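Long-range contact in uricase (Bacillus fastidiosus, PDB 4R8X), which catalyses the oxidation of urate to 5-hydroxyisourate, the first step of urate degradation to (S)-allantoin: residues D[219-223]-D[259-263]. Sequence-based numbering, arbitrary orientation.
Sequences PANYV and FPQLT
Val-223 lies against the ring of Phe-259, its CG1 methyl over one face in a CH-pi contact, 3.9 Å from the ring centroid and displaced toward the CD2-CE2 rim. With CG1 anti to the backbone N (chi1 -177°), Val-223 CG2 sits between the CG-CD1 side of the Phe-259 ring, CD2 of Leu-262 and the amide of Gln-261, whose NE2 is 3.5 Å away. This is the tightly packed half, where Val-228 and Ile-231 of helix 225-238 touch Val-223 and Phe-259, and Ile-255 of helix 244-258 touches Leu-262. Toward the more exposed side, packing gives way to polar links. Gln-261, bent at chi2 (-85°), reaches across so that its NE2 donates to Asn-221 O at 2.9 Å; the N-H points fairly straight at the oxygen (159°), which it meets from above the carbonyl plane. A water accepts from Gln-261 NE2 at 3.0 Å and lies 2.8 Å from Ala-220 O, so the amide nitrogen has two acceptors. A leucine in place of Gln-261 would probably leave Asn-221 O without this donor and the water without its link to residues 259-263. The contact thus ties the loop entering helix 225-238 to the type I turn between helix 244-258 and strand 262-271 of the antiparallel sheet. Its chemistry implies an apolar grip at Val-223, joined at its more exposed margin by one direct hydrogen bond and one water bridge, both from the Gln-261 amide.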
loop_
_atom_site.group_PDB
_atom_site.type_symbol
_atom_site.label_atom_id
_atom_site.label_comp_id
_atom_site.label_asym_id
_atom_site.label_seq_id
_atom_site.Cartn_x
_atom_site.Cartn_y
_atom_site.Cartn_z
ATOM N N PRO D 219 27.785 -26.016 1.316
ATOM C CA PRO D 219 26.691 -25.568 0.452
ATOM C C PRO D 219 25.979 -26.702 -0.269
ATOM O O PRO D 219 24.860 -26.499 -0.733
ATOM C CB PRO D 219 27.396 -24.663 -0.555
ATOM C CG PRO D 219 28.607 -24.185 0.159
ATOM C CD PRO D 219 29.055 -25.355 0.976
ATOM N N ALA D 220 26.605 -27.872 -0.355
ATOM C CA ALA D 220 25.950 -29.025 -0.961
ATOM C C ALA D 220 24.706 -29.417 -0.168
ATOM O O ALA D 220 23.784 -30.025 -0.710
ATOM C CB ALA D 220 26.904 -30.189 -1.054
ATOM N N ASN D 221 24.692 -29.068 1.116
ATOM C CA ASN D 221 23.567 -29.369 1.991
ATOM C C ASN D 221 22.664 -28.178 2.268
ATOM O O ASN D 221 21.714 -28.298 3.046
ATOM C CB ASN D 221 24.058 -29.919 3.324
ATOM C CG ASN D 221 24.850 -31.184 3.164
ATOM O OD1 ASN D 221 24.631 -31.951 2.227
ATOM N ND2 ASN D 221 25.785 -31.410 4.075
ATOM N N TYR D 222 22.971 -27.031 1.658
ATOM C CA TYR D 222 22.156 -25.831 1.815
ATOM C C TYR D 222 21.089 -25.776 0.743
ATOM O O TYR D 222 21.385 -25.931 -0.443
ATOM C CB TYR D 222 23.002 -24.554 1.740
ATOM C CG TYR D 222 22.149 -23.314 1.949
ATOM C CD1 TYR D 222 21.694 -22.985 3.221
ATOM C CD2 TYR D 222 21.754 -22.502 0.878
ATOM C CE1 TYR D 222 20.899 -21.885 3.444
ATOM C CE2 TYR D 222 20.948 -21.389 1.092
ATOM C CZ TYR D 222 20.513 -21.093 2.381
ATOM O OH TYR D 222 19.726 -19.992 2.610
ATOM N N VAL D 223 19.851 -25.545 1.165
ATOM C CA VAL D 223 18.746 -25.437 0.226
ATOM C C VAL D 223 18.483 -23.965 -0.073
ATOM O O VAL D 223 17.997 -23.230 0.777
ATOM C CB VAL D 223 17.474 -26.106 0.778
ATOM C CG1 VAL D 223 16.345 -26.035 -0.246
ATOM C CG2 VAL D 223 17.761 -27.556 1.146
ATOM N N PHE D 259 15.647 -32.793 -1.803
ATOM C CA PHE D 259 16.422 -32.426 -0.619
ATOM C C PHE D 259 16.081 -33.325 0.572
ATOM O O PHE D 259 15.275 -32.958 1.425
ATOM C CB PHE D 259 16.210 -30.952 -0.272
ATOM C CG PHE D 259 16.536 -30.017 -1.407
ATOM C CD1 PHE D 259 17.843 -29.891 -1.855
ATOM C CD2 PHE D 259 15.542 -29.270 -2.029
ATOM C CE1 PHE D 259 18.163 -29.032 -2.896
ATOM C CE2 PHE D 259 15.857 -28.411 -3.083
ATOM C CZ PHE D 259 17.168 -28.294 -3.516
ATOM N N PRO D 260 16.707 -34.510 0.637
ATOM C CA PRO D 260 16.421 -35.489 1.695
ATOM C C PRO D 260 16.721 -34.960 3.096
ATOM O O PRO D 260 16.217 -35.514 4.079
ATOM C CB PRO D 260 17.371 -36.650 1.368
ATOM C CG PRO D 260 17.664 -36.523 -0.074
ATOM C CD PRO D 260 17.640 -35.043 -0.372
ATOM N N GLN D 261 17.531 -33.909 3.184
ATOM C CA GLN D 261 17.925 -33.365 4.476
ATOM C C GLN D 261 16.856 -32.446 5.084
ATOM O O GLN D 261 17.016 -31.950 6.200
ATOM C CB GLN D 261 19.299 -32.673 4.393
ATOM C CG GLN D 261 19.299 -31.268 3.774
ATOM C CD GLN D 261 19.391 -31.279 2.258
ATOM O OE1 GLN D 261 18.903 -32.193 1.596
ATOM N NE2 GLN D 261 20.011 -30.245 1.701
ATOM N N LEU D 262 15.769 -32.224 4.346
ATOM C CA LEU D 262 14.623 -31.474 4.872
ATOM C C LEU D 262 13.616 -32.418 5.529
ATOM O O LEU D 262 13.362 -33.505 5.015
ATOM C CB LEU D 262 13.922 -30.689 3.756
ATOM C CG LEU D 262 14.742 -29.654 2.994
ATOM C CD1 LEU D 262 13.863 -28.923 1.984
ATOM C CD2 LEU D 262 15.389 -28.678 3.972
ATOM N N THR D 263 13.046 -32.008 6.663
ATOM C CA THR D 263 12.038 -32.826 7.334
ATOM C C THR D 263 10.631 -32.484 6.883
ATOM O O THR D 263 9.744 -33.335 6.904
ATOM C CB THR D 263 12.079 -32.668 8.857
ATOM O OG1 THR D 263 11.892 -31.288 9.200
ATOM C CG2 THR D 263 13.393 -33.170 9.413
HETATM O O HOH W 1 21.117 -29.354 -0.904
#